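Insulinase family protease (Yersinia pestis, PDB 3GO9) is a predicted insulinase-family (M16) protease whose peptidase activity is not established. Local coordinates at residues L93-P105 against S117-A131. Numbering follows the deposited sequence.
Sequences LWQQGIDNERPLP and SLSLPNNRPDLLKDA. With ZN (zinc ion), chain B.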
ATOM      1  N   LEU A  93     -24.088  11.406   9.280  1.00 10.76           N
ATOM      2  CA  LEU A  93     -22.742  11.567   8.750  1.00 10.97           C
ATOM      3  C   LEU A  93     -22.317  10.331   7.988  1.00 10.35           C
ATOM      4  O   LEU A  93     -21.827  10.434   6.855  1.00  9.71           O
ATOM      5  CB  LEU A  93     -21.712  11.873   9.842  1.00 11.44           C
ATOM      6  CG  LEU A  93     -20.266  11.802   9.431  1.00 10.00           C
ATOM      7  CD1 LEU A  93     -19.912  12.856   8.375  1.00 12.64           C
ATOM      8  CD2 LEU A  93     -19.385  12.022  10.714  1.00 10.50           C
ATOM      9  N   TRP A  94     -22.443   9.163   8.629  1.00  9.84           N
ATOM     10  CA  TRP A  94     -21.896   7.948   8.058  1.00 10.47           C
ATOM     11  C   TRP A  94     -22.697   7.435   6.843  1.00 11.00           C
ATOM     12  O   TRP A  94     -22.140   6.859   5.948  1.00 11.11           O
ATOM     13  CB  TRP A  94     -21.677   6.902   9.128  1.00 10.67           C
ATOM     14  CG  TRP A  94     -20.459   7.215   9.883  1.00 10.41           C
ATOM     15  CD1 TRP A  94     -20.351   7.737  11.132  1.00 11.57           C
ATOM     16  CD2 TRP A  94     -19.134   7.087   9.384  1.00 10.53           C
ATOM     17  NE1 TRP A  94     -19.021   7.932  11.448  1.00 10.22           N
ATOM     18  CE2 TRP A  94     -18.258   7.539  10.384  1.00  9.19           C
ATOM     19  CE3 TRP A  94     -18.602   6.638   8.171  1.00 10.29           C
ATOM     20  CZ2 TRP A  94     -16.862   7.526  10.217  1.00 10.48           C
ATOM     21  CZ3 TRP A  94     -17.219   6.624   8.011  1.00 11.34           C
ATOM     22  CH2 TRP A  94     -16.394   7.037   9.008  1.00 10.35           C
ATOM     23  N   GLN A  95     -23.987   7.736   6.783  1.00 11.58           N
ATOM     24  CA  GLN A  95     -24.765   7.499   5.592  1.00 11.84           C
ATOM     25  C   GLN A  95     -24.350   8.306   4.398  1.00 11.93           C
ATOM     26  O   GLN A  95     -24.722   7.966   3.274  1.00 13.47           O
ATOM     27  CB  GLN A  95     -26.256   7.748   5.849  1.00 12.31           C
ATOM     28  CG  GLN A  95     -26.838   6.609   6.657  1.00 12.84           C
ATOM     29  CD  GLN A  95     -28.290   6.710   6.920  1.00 18.14           C
ATOM     30  OE1 GLN A  95     -28.847   7.793   7.058  1.00 15.77           O
ATOM     31  NE2 GLN A  95     -28.926   5.555   7.066  1.00 23.71           N
ATOM     32  N   GLN A  96     -23.595   9.367   4.635  1.00 10.95           N
ATOM     33  CA  GLN A  96     -23.127  10.247   3.565  1.00 11.08           C
ATOM     34  C   GLN A  96     -21.603  10.325   3.608  1.00 11.62           C
ATOM     35  O   GLN A  96     -21.007  11.270   3.080  1.00 13.18           O
ATOM     36  CB  GLN A  96     -23.727  11.628   3.761  1.00 11.71           C
ATOM     37  CG  GLN A  96     -25.259  11.654   3.708  1.00 12.99           C
ATOM     38  CD  GLN A  96     -25.823  13.023   4.111  1.00 13.56           C
ATOM     39  OE1 GLN A  96     -26.171  13.825   3.251  1.00 14.74           O
ATOM     40  NE2 GLN A  96     -25.983  13.256   5.422  1.00 11.12           N
ATOM     41  N   GLY A  97     -20.953   9.313   4.170  1.00 10.94           N
ATOM     42  CA  GLY A  97     -19.511   9.388   4.349  1.00 11.07           C
ATOM     43  C   GLY A  97     -18.684   8.325   3.688  1.00 10.79           C
ATOM     44  O   GLY A  97     -17.508   8.174   4.041  1.00 10.73           O
ATOM     45  N   ILE A  98     -19.298   7.562   2.792  1.00  9.30           N
ATOM     46  CA  ILE A  98     -18.666   6.465   2.076  1.00 11.57           C
ATOM     47  C   ILE A  98     -18.590   6.768   0.561  1.00 10.50           C
ATOM     48  O   ILE A  98     -19.547   7.268  -0.031  1.00 11.31           O
ATOM     49  CB  ILE A  98     -19.387   5.138   2.312  1.00 10.85           C
ATOM     50  CG1 ILE A  98     -19.548   4.813   3.827  1.00 15.40           C
ATOM     51  CG2 ILE A  98     -18.665   3.970   1.677  1.00 14.19           C
ATOM     52  CD1 ILE A  98     -18.232   4.676   4.570  1.00 16.26           C
ATOM     53  N   ASP A  99     -17.457   6.482  -0.044  1.00  9.33           N
ATOM     54  CA  ASP A  99     -17.221   6.780  -1.478  1.00 10.22           C
ATOM     55  C   ASP A  99     -18.152   5.940  -2.358  1.00 11.05           C
ATOM     56  O   ASP A  99     -18.589   4.862  -1.993  1.00 11.10           O
ATOM     57  CB  ASP A  99     -15.757   6.549  -1.842  1.00  9.84           C
ATOM     58  CG  ASP A  99     -15.277   7.291  -3.120  1.00 11.78           C
ATOM     59  OD1 ASP A  99     -16.045   8.032  -3.753  1.00 10.98           O
ATOM     60  OD2 ASP A  99     -14.071   7.132  -3.476  1.00 10.32           O
ATOM     61  N   ASN A 100     -18.428   6.453  -3.552  1.00 11.73           N
ATOM     62  CA  ASN A 100     -19.285   5.737  -4.509  1.00 12.72           C
ATOM     63  C   ASN A 100     -18.685   4.465  -5.109  1.00 13.28           C
ATOM     64  O   ASN A 100     -19.409   3.538  -5.514  1.00 14.78           O
ATOM     65  CB  ASN A 100     -19.652   6.707  -5.619  1.00 12.79           C
ATOM     66  CG  ASN A 100     -20.485   7.827  -5.158  1.00 14.84           C
ATOM     67  OD1 ASN A 100     -21.394   7.661  -4.341  1.00 19.71           O
ATOM     68  ND2 ASN A 100     -20.264   8.997  -5.737  1.00 19.25           N
ATOM     69  N   GLU A 101     -17.372   4.427  -5.192  1.00 13.77           N
ATOM     70  CA  GLU A 101     -16.616   3.272  -5.651  1.00 12.82           C
ATOM     71  C   GLU A 101     -15.416   3.080  -4.741  1.00 12.92           C
ATOM     72  O   GLU A 101     -15.017   4.014  -4.005  1.00 13.78           O
ATOM     73  CB  GLU A 101     -16.229   3.399  -7.107  1.00 14.44           C
ATOM     74  CG  GLU A 101     -15.276   4.497  -7.326  1.00 13.65           C
ATOM     75  CD  GLU A 101     -15.959   5.851  -7.201  1.00 17.34           C
ATOM     76  OE1 GLU A 101     -15.579   6.676  -6.343  1.00 11.31           O
ATOM     77  OE2 GLU A 101     -16.939   6.117  -7.898  1.00 16.13           O
ATOM     78  N   ARG A 102     -14.847   1.886  -4.769  1.00 13.52           N
ATOM     79  CA  ARG A 102     -13.719   1.532  -3.893  1.00 14.97           C
ATOM     80  C   ARG A 102     -13.998   1.989  -2.467  1.00 15.83           C
ATOM     81  O   ARG A 102     -13.101   2.569  -1.819  1.00 15.01           O
ATOM     82  CB  ARG A 102     -12.433   2.172  -4.422  1.00 15.54           C
ATOM     83  CG  ARG A 102     -12.057   1.654  -5.818  1.00 17.28           C
ATOM     84  CD  ARG A 102     -10.860   2.364  -6.417  1.00 15.77           C
ATOM     85  NE  ARG A 102     -11.187   3.733  -6.746  1.00 15.10           N
ATOM     86  CZ  ARG A 102     -11.734   4.132  -7.886  1.00 16.92           C
ATOM     87  NH1 ARG A 102     -12.016   5.402  -8.091  1.00 15.15           N
ATOM     88  NH2 ARG A 102     -11.984   3.231  -8.842  1.00 17.58           N
ATOM     89  N   PRO A 103     -15.216   1.687  -1.967  1.00 15.30           N
ATOM     90  CA  PRO A 103     -15.581   2.232  -0.643  1.00 15.79           C
ATOM     91  C   PRO A 103     -14.649   1.696   0.391  1.00 15.95           C
ATOM     92  O   PRO A 103     -14.171   0.553   0.272  1.00 16.40           O
ATOM     93  CB  PRO A 103     -17.001   1.753  -0.412  1.00 16.48           C
ATOM     94  CG  PRO A 103     -17.135   0.543  -1.387  1.00 16.67           C
ATOM     95  CD  PRO A 103     -16.315   0.905  -2.567  1.00 16.74           C
ATOM     96  N   LEU A 104     -14.351   2.538   1.374  1.00 13.21           N
ATOM     97  CA  LEU A 104     -13.462   2.160   2.460  1.00 12.32           C
ATOM     98  C   LEU A 104     -14.236   1.939   3.724  1.00 11.27           C
ATOM     99  O   LEU A 104     -15.225   2.604   3.994  1.00 10.32           O
ATOM    100  CB  LEU A 104     -12.425   3.243   2.725  1.00 12.95           C
ATOM    101  CG  LEU A 104     -11.343   3.385   1.654  1.00 14.86           C
ATOM    102  CD1 LEU A 104     -10.436   4.595   1.888  1.00 13.60           C
ATOM    103  CD2 LEU A 104     -10.508   2.118   1.596  1.00 17.84           C
ATOM    104  N   PRO A 105     -13.756   1.002   4.513  1.00 11.08           N
ATOM    105  CA  PRO A 105     -14.348   0.931   5.843  1.00 11.65           C
ATOM    106  C   PRO A 105     -14.034   2.172   6.649  1.00  9.91           C
ATOM    107  O   PRO A 105     -13.025   2.850   6.409  1.00 10.27           O
ATOM    108  CB  PRO A 105     -13.706  -0.299   6.467  1.00 12.05           C
ATOM    109  CG  PRO A 105     -12.432  -0.527   5.710  1.00 16.28           C
ATOM    110  CD  PRO A 105     -12.589   0.110   4.351  1.00 11.82           C
ATOM    111  N   SER A 117     -11.237   6.865   7.678  1.00  8.06           N
ATOM    112  CA  SER A 117     -11.530   7.328   6.332  1.00  9.64           C
ATOM    113  C   SER A 117     -12.957   7.829   6.227  1.00  8.92           C
ATOM    114  O   SER A 117     -13.902   7.093   6.554  1.00  9.95           O
ATOM    115  CB  SER A 117     -11.326   6.232   5.281  1.00 10.50           C
ATOM    116  OG  SER A 117      -9.998   5.670   5.260  1.00 11.52           O
ATOM    117  N   LEU A 118     -13.107   9.031   5.690  1.00  6.84           N
ATOM    118  CA  LEU A 118     -14.400   9.610   5.324  1.00  8.16           C
ATOM    119  C   LEU A 118     -14.348  10.140   3.879  1.00  8.85           C
ATOM    120  O   LEU A 118     -13.319  10.656   3.410  1.00 10.00           O
ATOM    121  CB  LEU A 118     -14.806  10.725   6.277  1.00  8.14           C
ATOM    122  CG  LEU A 118     -15.415  10.245   7.591  1.00 10.07           C
ATOM    123  CD1 LEU A 118     -15.273  11.218   8.747  1.00 17.82           C
ATOM    124  CD2 LEU A 118     -16.915  10.004   7.352  1.00 13.69           C
ATOM    125  N   SER A 119     -15.461  10.032   3.162  1.00  9.09           N
ATOM    126  CA  SER A 119     -15.593  10.484   1.788  1.00  9.38           C
ATOM    127  C   SER A 119     -16.915  11.236   1.747  1.00 10.46           C
ATOM    128  O   SER A 119     -17.967  10.602   1.966  1.00 10.21           O
ATOM    129  CB  SER A 119     -15.698   9.264   0.840  1.00  8.90           C
ATOM    130  OG  SER A 119     -16.054   9.666  -0.496  1.00  9.84           O
ATOM    131  N   LEU A 120     -16.861  12.546   1.549  1.00 10.25           N
ATOM    132  CA  LEU A 120     -18.017  13.406   1.678  1.00 11.02           C
ATOM    133  C   LEU A 120     -18.464  13.861   0.312  1.00 11.85           C
ATOM    134  O   LEU A 120     -17.673  14.070  -0.611  1.00 11.42           O
ATOM    135  CB  LEU A 120     -17.685  14.660   2.492  1.00 11.35           C
ATOM    136  CG  LEU A 120     -17.036  14.428   3.827  1.00 10.99           C
ATOM    137  CD1 LEU A 120     -16.750  15.761   4.510  1.00 14.59           C
ATOM    138  CD2 LEU A 120     -17.932  13.532   4.681  1.00 11.96           C
ATOM    139  N   PRO A 121     -19.761  14.124   0.165  1.00 12.06           N
ATOM    140  CA  PRO A 121     -20.123  14.713  -1.092  1.00 13.75           C
ATOM    141  C   PRO A 121     -19.541  16.087  -1.280  1.00 14.32           C
ATOM    142  O   PRO A 121     -19.272  16.802  -0.337  1.00 14.11           O
ATOM    143  CB  PRO A 121     -21.660  14.813  -1.021  1.00 13.35           C
ATOM    144  CG  PRO A 121     -22.030  14.289   0.303  1.00 14.37           C
ATOM    145  CD  PRO A 121     -20.825  14.188   1.155  1.00 13.38           C
ATOM    146  N   ASN A 122     -19.427  16.472  -2.535  1.00 18.34           N
ATOM    147  CA  ASN A 122     -18.948  17.785  -2.852  1.00 20.51           C
ATOM    148  C   ASN A 122     -19.953  18.855  -2.428  1.00 20.33           C
ATOM    149  O   ASN A 122     -21.145  18.575  -2.292  1.00 17.98           O
ATOM    150  CB  ASN A 122     -18.651  17.896  -4.352  1.00 21.98           C
ATOM    151  CG  ASN A 122     -17.425  18.755  -4.633  1.00 27.76           C
ATOM    152  OD1 ASN A 122     -17.087  19.703  -3.891  1.00 34.03           O
ATOM    153  ND2 ASN A 122     -16.715  18.387  -5.661  1.00 32.46           N
ATOM    154  N   ASN A 123     -19.445  20.033  -2.119  1.00 19.09           N
ATOM    155  CA  ASN A 123     -20.319  21.179  -1.836  1.00 19.65           C
ATOM    156  C   ASN A 123     -21.267  20.955  -0.664  1.00 18.22           C
ATOM    157  O   ASN A 123     -22.435  21.351  -0.704  1.00 15.92           O
ATOM    158  CB  ASN A 123     -21.107  21.599  -3.085  1.00 20.23           C
ATOM    159  CG  ASN A 123     -21.770  22.953  -2.899  1.00 24.86           C
ATOM    160  OD1 ASN A 123     -21.233  23.811  -2.185  1.00 31.78           O
ATOM    161  ND2 ASN A 123     -22.957  23.131  -3.466  1.00 30.35           N
ATOM    162  N   ARG A 124     -20.730  20.317   0.387  1.00 15.50           N
ATOM    163  CA  ARG A 124     -21.454  20.088   1.636  1.00 15.54           C
ATOM    164  C   ARG A 124     -20.576  20.554   2.786  1.00 16.21           C
ATOM    165  O   ARG A 124     -19.955  19.726   3.482  1.00 13.21           O
ATOM    166  CB  ARG A 124     -21.810  18.590   1.797  1.00 14.42           C
ATOM    167  CG  ARG A 124     -22.858  18.073   0.793  1.00 15.70           C
ATOM    168  CD  ARG A 124     -24.222  18.736   1.002  1.00 14.32           C
ATOM    169  NE  ARG A 124     -24.729  18.595   2.367  1.00 12.91           N
ATOM    170  CZ  ARG A 124     -25.390  17.531   2.855  1.00 15.38           C
ATOM    171  NH1 ARG A 124     -25.597  16.477   2.080  1.00 19.29           N
ATOM    172  NH2 ARG A 124     -25.775  17.472   4.133  1.00 16.70           N
ATOM    173  N   PRO A 125     -20.549  21.881   3.035  1.00 17.17           N
ATOM    174  CA  PRO A 125     -19.737  22.423   4.148  1.00 18.02           C
ATOM    175  C   PRO A 125     -20.202  21.920   5.496  1.00 16.18           C
ATOM    176  O   PRO A 125     -19.369  21.745   6.408  1.00 16.12           O
ATOM    177  CB  PRO A 125     -19.890  23.958   4.021  1.00 19.08           C
ATOM    178  CG  PRO A 125     -21.085  24.136   3.111  1.00 19.48           C
ATOM    179  CD  PRO A 125     -21.100  22.953   2.183  1.00 18.10           C
ATOM    180  N   ASP A 126     -21.496  21.581   5.611  1.00 14.20           N
ATOM    181  CA  ASP A 126     -22.005  21.045   6.828  1.00 14.58           C
ATOM    182  C   ASP A 126     -21.378  19.720   7.129  1.00 13.08           C
ATOM    183  O   ASP A 126     -21.000  19.474   8.285  1.00 11.36           O
ATOM    184  CB  ASP A 126     -23.528  20.920   6.846  1.00 15.54           C
ATOM    185  CG  ASP A 126     -24.115  20.191   5.652  1.00 16.69           C
ATOM    186  OD1 ASP A 126     -23.588  20.178   4.519  1.00 18.21           O
ATOM    187  OD2 ASP A 126     -25.232  19.689   5.860  1.00 20.92           O
ATOM    188  N   LEU A 127     -21.276  18.876   6.115  1.00 11.86           N
ATOM    189  CA  LEU A 127     -20.729  17.533   6.340  1.00 11.10           C
ATOM    190  C   LEU A 127     -19.207  17.572   6.561  1.00 11.00           C
ATOM    191  O   LEU A 127     -18.658  16.787   7.318  1.00 10.55           O
ATOM    192  CB  LEU A 127     -21.080  16.554   5.200  1.00 10.76           C
ATOM    193  CG  LEU A 127     -22.542  16.181   5.170  1.00 11.48           C
ATOM    194  CD1 LEU A 127     -22.766  15.385   3.879  1.00 13.36           C
ATOM    195  CD2 LEU A 127     -22.923  15.367   6.443  1.00 15.47           C
ATOM    196  N   LEU A 128     -18.532  18.540   5.950  1.00 11.13           N
ATOM    197  CA  LEU A 128     -17.120  18.739   6.240  1.00 11.47           C
ATOM    198  C   LEU A 128     -16.928  19.111   7.702  1.00 11.67           C
ATOM    199  O   LEU A 128     -16.061  18.538   8.364  1.00 10.69           O
ATOM    200  CB  LEU A 128     -16.502  19.764   5.295  1.00 12.94           C
ATOM    201  CG  LEU A 128     -15.063  20.149   5.587  1.00 15.11           C
ATOM    202  CD1 LEU A 128     -14.113  18.985   5.410  1.00 15.40           C
ATOM    203  CD2 LEU A 128     -14.683  21.264   4.625  1.00 16.48           C
ATOM    204  N   LYS A 129     -17.744  20.036   8.216  1.00 11.59           N
ATOM    205  CA  LYS A 129     -17.704  20.369   9.631  1.00 12.79           C
ATOM    206  C   LYS A 129     -17.950  19.132  10.491  1.00 11.41           C
ATOM    207  O   LYS A 129     -17.232  18.906  11.455  1.00 12.94           O
ATOM    208  CB  LYS A 129     -18.718  21.474   9.968  1.00 13.73           C
ATOM    209  CG  LYS A 129     -18.867  21.756  11.441  1.00 19.29           C
ATOM    210  CD  LYS A 129     -19.623  23.064  11.724  1.00 23.77           C
ATOM    211  CE  LYS A 129     -20.160  23.124  13.200  1.00 27.24           C
ATOM    212  NZ  LYS A 129     -21.555  23.695  13.297  1.00 33.98           N
ATOM    213  N   ASP A 130     -18.959  18.350  10.148  1.00 11.79           N
ATOM    214  CA  ASP A 130     -19.305  17.138  10.908  1.00 11.78           C
ATOM    215  C   ASP A 130     -18.160  16.151  10.858  1.00 11.24           C
ATOM    216  O   ASP A 130     -17.822  15.520  11.879  1.00 11.64           O
ATOM    217  CB  ASP A 130     -20.561  16.469  10.413  1.00 14.21           C
ATOM    218  CG  ASP A 130     -21.814  17.301  10.663  1.00 19.94           C
ATOM    219  OD1 ASP A 130     -21.745  18.241  11.475  1.00 23.44           O
ATOM    220  OD2 ASP A 130     -22.855  16.978  10.020  1.00 25.36           O
ATOM    221  N   ALA A 131     -17.572  15.979   9.682  1.00  9.83           N
ATOM    222  CA  ALA A 131     -16.448  15.048   9.554  1.00  9.44           C
ATOM    223  C   ALA A 131     -15.280  15.442  10.467  1.00 11.34           C
ATOM    224  O   ALA A 131     -14.681  14.620  11.152  1.00 10.71           O
ATOM    225  CB  ALA A 131     -15.969  14.939   8.117  1.00 11.45           C
TER
HETATM  226 ZN    ZN B 601     -14.252   8.263  -5.496  1.00 11.69          ZN
HETATM  227  O   HOH W   1     -27.173  15.886   6.150  1.00 22.97           O
HETATM  228  O   HOH W   2     -15.125   5.712   4.195  1.00 23.79           O
HETATM  229  O   HOH W   3     -10.264   3.412   6.688  1.00 11.87           O
HETATM  230  O   HOH W   4     -15.832   9.897  -6.355  1.00 14.37           O
HETATM  231  O   HOH W   5     -13.562  10.023  -4.099  1.00  9.57           O
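Leu118 lays its CD2 methyl over one face of the Trp94 indole, 3.6 Å from the centroid of the six-membered ring and 19° off its normal, a CH-pi contact in which the two side chains cross nearly at right angles. With chi1 at -78°, CG of Trp94 sits beside the backbone N, and the indole turns its face to that methyl. In the loop that follows the helix, Gly97 O accepts a hydrogen bond from Ser119 N (2.9 Å). Leu93 CD1 approaches Leu120, Leu127 and Ala131, filling the angle between strand and helix. These contacts pack helix 87-95 and the loop after it against strand 114-120, a member of the seven-stranded mixed sheet in the insulinase-family (M16) part of the chain, and against helix 125-140. Further along, Gln96 OE1 takes a hydrogen bond from Arg124 NH1 (3.0 Å), with amide and guanidinium planes 49° apart. Water 1 joins Gln96 NE2 to Arg124 NH2. Arg124 grips Asp126 side-on through NE and NH2, a salt bridge that fixes the rotation of the guanidinium, and Leu127 CD1 sits 3.4 Å above the guanidinium plane of Arg124, over its centre. Ser119 OG packs against Asp99 CB (3.4 Å) and is hydrogen-bonded to Glu51 OE2, on the neighbouring strand 50-56. Asp99 chelates zinc through both carboxylate oxygens, and Glu101, Asp387, Asp389 and two waters complete the site.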